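Local coordinates for protein phenylacetaldehyde dehydrogenase (Burkholderia cenocepacia, PDB 4O5H) that probably oxidises phenylacetaldehyde to phenylacetate with NAD+ as the electron acceptor, as a member of the aldehyde dehydrogenase family, at residues M277-P289 with G482-R494. Residues are numbered along the deposited sequence; the frame is centred on the assembly and turned at random.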
loop_
_atom_site.group_PDB
_atom_site.type_symbol
_atom_site.label_atom_id
_atom_site.label_comp_id
_atom_site.label_asym_id
_atom_site.label_seq_id
_atom_site.Cartn_x
_atom_site.Cartn_y
_atom_site.Cartn_z
ATOM N N MET A 277 -3.664 -11.310 3.034
ATOM C CA MET A 277 -3.802 -10.293 1.978
ATOM C C MET A 277 -4.645 -9.099 2.436
ATOM O O MET A 277 -5.388 -8.499 1.652
ATOM C CB MET A 277 -4.319 -10.915 0.689
ATOM C CG MET A 277 -3.847 -10.231 -0.593
ATOM S SD MET A 277 -2.077 -9.866 -0.712
ATOM C CE MET A 277 -1.374 -11.435 -0.501
ATOM N N THR A 278 -4.469 -8.733 3.701
ATOM C CA THR A 278 -5.055 -7.521 4.268
ATOM C C THR A 278 -4.270 -6.279 3.792
ATOM O O THR A 278 -3.049 -6.278 3.810
ATOM C CB THR A 278 -4.983 -7.634 5.796
ATOM O OG1 THR A 278 -5.657 -8.810 6.209
ATOM C CG2 THR A 278 -5.616 -6.422 6.485
ATOM N N ARG A 279 -4.962 -5.232 3.361
ATOM C CA ARG A 279 -4.316 -4.049 2.893
ATOM C C ARG A 279 -3.692 -3.384 4.089
ATOM O O ARG A 279 -4.169 -3.543 5.203
ATOM C CB ARG A 279 -5.311 -3.063 2.262
ATOM C CG ARG A 279 -5.852 -3.506 0.907
ATOM C CD ARG A 279 -6.964 -4.526 0.933
ATOM N NE ARG A 279 -7.332 -4.749 -0.478
ATOM C CZ ARG A 279 -7.087 -5.849 -1.194
ATOM N NH1 ARG A 279 -6.522 -6.952 -0.659
ATOM N NH2 ARG A 279 -7.390 -5.819 -2.507
ATOM N N MET A 280 -2.644 -2.612 3.878
ATOM C CA MET A 280 -1.973 -2.020 5.015
ATOM C C MET A 280 -1.467 -0.622 4.772
ATOM O O MET A 280 -1.074 -0.261 3.678
ATOM C CB MET A 280 -0.871 -2.973 5.526
ATOM C CG MET A 280 0.321 -3.111 4.650
ATOM S SD MET A 280 1.287 -4.636 4.997
ATOM C CE MET A 280 0.669 -5.695 3.747
ATOM N N SER A 281 -1.574 0.196 5.820
ATOM C CA SER A 281 -1.014 1.526 5.860
ATOM C C SER A 281 -0.146 1.573 7.103
ATOM O O SER A 281 -0.626 1.191 8.197
ATOM C CB SER A 281 -2.163 2.559 5.952
ATOM O OG SER A 281 -1.648 3.858 6.078
ATOM N N LEU A 282 1.108 2.018 6.960
ATOM C CA LEU A 282 2.090 1.943 8.039
ATOM C C LEU A 282 2.858 3.240 8.184
ATOM O O LEU A 282 3.558 3.661 7.264
ATOM C CB LEU A 282 3.080 0.795 7.787
ATOM C CG LEU A 282 2.521 -0.595 7.521
ATOM C CD1 LEU A 282 3.634 -1.537 7.095
ATOM C CD2 LEU A 282 1.793 -1.174 8.740
ATOM N N GLU A 283 2.654 3.906 9.316
ATOM C CA GLU A 283 3.352 5.143 9.624
ATOM C C GLU A 283 4.301 4.817 10.773
ATOM O O GLU A 283 3.861 4.543 11.895
ATOM C CB GLU A 283 2.369 6.262 9.997
ATOM C CG GLU A 283 1.596 6.849 8.832
ATOM C CD GLU A 283 0.515 5.896 8.282
ATOM O OE1 GLU A 283 -0.295 5.364 9.108
ATOM O OE2 GLU A 283 0.458 5.666 7.008
ATOM N N LEU A 284 5.603 4.797 10.479
ATOM C CA LEU A 284 6.529 4.117 11.347
ATOM C C LEU A 284 7.571 5.073 11.926
ATOM O O LEU A 284 7.239 6.216 12.252
ATOM C CB LEU A 284 7.176 2.941 10.612
ATOM C CG LEU A 284 6.199 1.997 9.914
ATOM C CD1 LEU A 284 6.944 0.896 9.192
ATOM C CD2 LEU A 284 5.236 1.384 10.923
ATOM N N GLY A 285 8.802 4.616 12.126
ATOM C CA GLY A 285 9.770 5.405 12.835
ATOM C C GLY A 285 10.324 6.586 12.039
ATOM O O GLY A 285 10.089 6.724 10.842
ATOM N N GLY A 286 11.045 7.442 12.739
ATOM C CA GLY A 286 11.689 8.585 12.113
ATOM C C GLY A 286 12.941 9.017 12.847
ATOM O O GLY A 286 13.111 8.727 14.044
ATOM N N LYS A 287 13.777 9.728 12.111
ATOM C CA LYS A 287 14.932 10.413 12.655
ATOM C C LYS A 287 15.132 11.657 11.784
ATOM O O LYS A 287 16.121 11.804 11.102
ATOM C CB LYS A 287 16.186 9.508 12.669
ATOM C CG LYS A 287 17.338 10.087 13.460
ATOM C CD LYS A 287 17.208 9.765 14.953
ATOM C CE LYS A 287 18.172 10.575 15.785
ATOM N NZ LYS A 287 18.105 10.216 17.216
ATOM N N SER A 288 14.154 12.538 11.868
ATOM C CA SER A 288 13.992 13.606 10.913
ATOM C C SER A 288 15.053 14.674 11.101
ATOM O O SER A 288 15.330 15.096 12.239
ATOM C CB SER A 288 12.625 14.246 11.077
ATOM O OG SER A 288 11.581 13.290 10.900
ATOM N N PRO A 289 15.662 15.129 10.003
ATOM C CA PRO A 289 16.711 16.156 10.112
ATOM C C PRO A 289 16.149 17.554 9.981
ATOM O O PRO A 289 15.151 17.761 9.326
ATOM C CB PRO A 289 17.590 15.870 8.913
ATOM C CG PRO A 289 16.661 15.315 7.888
ATOM C CD PRO A 289 15.632 14.522 8.665
ATOM N N GLY A 482 5.304 8.265 5.453
ATOM C CA GLY A 482 6.705 7.958 5.295
ATOM C C GLY A 482 7.175 7.500 3.920
ATOM O O GLY A 482 6.402 6.906 3.124
ATOM N N MET A 483 8.465 7.757 3.702
ATOM C CA MET A 483 9.299 7.090 2.721
ATOM C C MET A 483 10.272 6.143 3.449
ATOM O O MET A 483 10.434 6.209 4.669
ATOM C CB MET A 483 10.150 8.124 1.960
ATOM C CG MET A 483 9.316 9.169 1.245
ATOM S SD MET A 483 10.344 10.075 0.097
ATOM C CE MET A 483 9.099 11.227 -0.526
ATOM N N LYS A 484 10.914 5.277 2.671
ATOM C CA LYS A 484 11.985 4.394 3.173
ATOM C C LYS A 484 11.474 3.539 4.363
ATOM O O LYS A 484 10.346 2.983 4.299
ATOM C CB LYS A 484 13.232 5.227 3.480
ATOM C CG LYS A 484 13.809 5.927 2.249
ATOM C CD LYS A 484 14.830 7.052 2.568
ATOM C CE LYS A 484 15.987 6.591 3.433
ATOM N NZ LYS A 484 16.986 7.694 3.618
ATOM N N GLN A 485 12.231 3.404 5.429
ATOM C CA GLN A 485 11.766 2.563 6.549
ATOM C C GLN A 485 10.732 3.223 7.464
ATOM O O GLN A 485 10.349 2.635 8.482
ATOM C CB GLN A 485 12.930 2.129 7.439
ATOM C CG GLN A 485 14.034 1.392 6.739
ATOM C CD GLN A 485 13.584 0.079 6.232
ATOM O OE1 GLN A 485 13.305 -0.860 6.989
ATOM N NE2 GLN A 485 13.502 -0.004 4.912
ATOM N N SER A 486 10.289 4.424 7.111
ATOM C CA SER A 486 9.239 5.088 7.871
ATOM C C SER A 486 7.837 4.621 7.457
ATOM O O SER A 486 6.836 5.138 7.937
ATOM C CB SER A 486 9.389 6.587 7.758
ATOM O OG SER A 486 10.596 7.013 8.364
ATOM N N GLY A 487 7.779 3.669 6.531
ATOM C CA GLY A 487 6.530 3.034 6.165
ATOM C C GLY A 487 6.040 3.397 4.764
ATOM O O GLY A 487 6.829 3.814 3.895
ATOM N N PHE A 488 4.745 3.214 4.549
ATOM C CA PHE A 488 4.101 3.622 3.304
ATOM C C PHE A 488 2.625 3.870 3.554
ATOM O O PHE A 488 2.057 3.390 4.538
ATOM C CB PHE A 488 4.329 2.597 2.162
ATOM C CG PHE A 488 4.023 1.196 2.545
ATOM C CD1 PHE A 488 2.691 0.749 2.650
ATOM C CD2 PHE A 488 5.040 0.290 2.776
ATOM C CE1 PHE A 488 2.412 -0.541 3.035
ATOM C CE2 PHE A 488 4.742 -1.037 3.126
ATOM C CZ PHE A 488 3.423 -1.438 3.269
ATOM N N GLY A 489 2.001 4.608 2.655
ATOM C CA GLY A 489 0.638 5.080 2.882
ATOM C C GLY A 489 0.666 6.485 3.437
ATOM O O GLY A 489 1.688 6.939 3.926
ATOM N N ARG A 490 -0.475 7.155 3.364
ATOM C CA ARG A 490 -0.624 8.541 3.792
ATOM C C ARG A 490 -1.839 8.737 4.689
ATOM O O ARG A 490 -2.891 8.058 4.526
ATOM C CB ARG A 490 -0.708 9.450 2.597
ATOM C CG ARG A 490 0.550 9.508 1.746
ATOM C CD ARG A 490 1.749 10.101 2.502
ATOM N NE ARG A 490 2.989 10.179 1.729
ATOM C CZ ARG A 490 3.980 9.271 1.739
ATOM N NH1 ARG A 490 3.923 8.167 2.479
ATOM N NH2 ARG A 490 5.053 9.464 0.996
ATOM N N GLU A 491 -1.660 9.590 5.704
ATOM C CA GLU A 491 -2.748 10.072 6.529
ATOM C C GLU A 491 -3.169 11.414 5.993
ATOM O O GLU A 491 -2.362 12.107 5.415
ATOM C CB GLU A 491 -2.280 10.295 7.963
ATOM C CG GLU A 491 -1.731 9.070 8.714
ATOM C CD GLU A 491 -2.794 8.223 9.372
ATOM O OE1 GLU A 491 -3.936 8.161 8.839
ATOM O OE2 GLU A 491 -2.465 7.587 10.409
ATOM N N LEU A 492 -4.428 11.793 6.240
ATOM C CA LEU A 492 -4.968 13.138 5.954
ATOM C C LEU A 492 -5.106 13.457 4.475
ATOM O O LEU A 492 -4.623 12.753 3.604
ATOM C CB LEU A 492 -4.162 14.211 6.683
ATOM C CG LEU A 492 -4.033 14.023 8.200
ATOM C CD1 LEU A 492 -3.163 15.124 8.797
ATOM C CD2 LEU A 492 -5.404 14.083 8.842
ATOM N N GLY A 493 -5.814 14.548 4.205
ATOM C CA GLY A 493 -6.010 15.021 2.843
ATOM C C GLY A 493 -6.922 14.167 2.007
ATOM O O GLY A 493 -7.544 13.201 2.476
ATOM N N ARG A 494 -6.989 14.518 0.737
ATOM C CA ARG A 494 -7.643 13.679 -0.249
ATOM C C ARG A 494 -6.993 12.301 -0.316
ATOM O O ARG A 494 -7.677 11.293 -0.551
ATOM C CB ARG A 494 -7.559 14.346 -1.626
ATOM C CG ARG A 494 -8.353 13.645 -2.689
ATOM C CD ARG A 494 -8.718 14.649 -3.762
ATOM N NE ARG A 494 -7.517 15.262 -4.301
ATOM C CZ ARG A 494 -6.781 14.713 -5.262
ATOM N NH1 ARG A 494 -7.121 13.532 -5.783
ATOM N NH2 ARG A 494 -5.701 15.349 -5.730
HETATM O O HOH W 1 -3.790 5.427 5.809
HETATM O O HOH W 2 3.349 6.203 5.950
#
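The Phe488 ring overlaps Met280 and Leu282 of strand 279-283, through CE1 and CZ. With CG held between its backbone N and carbonyl carbon (chi1 50°), the ring runs alongside Leu282, placing Leu282 CD1 3.8 Å from Phe488 CZ. Met280 slants across, with Met280 CG 3.7 Å from Phe488 CE1, while Met280 O meets the ring edge in its plane. Beneath the ring the backbones form a short antiparallel bridge. Leu282 N gives Phe488 O a nearly straight bond of 2.9 Å, whereas the return bond from Phe488 N to Leu282 O is weak. Gly487, with no side chain, lets its CA come up to Leu282 O in a C-H...O contact of 3.2 Å. Further along, Leu284 N binds Ser486 O from above the carbonyl plane, and Leu284 CD1 packs on Gly487 CA. Ser486 OG, which also takes the N-H of Gly441, donates to Gly285 O over 2.5 Å, tying the 3-10 turn to the loop after the strand.

On the other face Glu283 bends at chi2 (72°) and crosses Glu491, their carboxylates turned 44° apart with Glu283 OE1 3.4 Å from Glu491 OE2; the Glu491 carboxylate is salt-bridged to Lys194. One water links Ser281 OG to Arg490 O, and another accepts from Gly482 N and lies within bonding distance of Leu282 O and Gly489 O. Arg490 NH1 braces the returning chain through Gly482 O and Gly489 O, while its NH2 binds Ser503 O and salt-bridges Glu502, both of the second subunit. The short strand 487-488 thereby pairs antiparallel with 279-283, itself parallel to 256-260, in the Rossmann-type sheet of the NAD-binding domain. Residues 282-289 fit the glutamate signature of aldehyde dehydrogenases, making Glu283, at the strand's end beside Glu491, probably the family's conserved active-site glutamate.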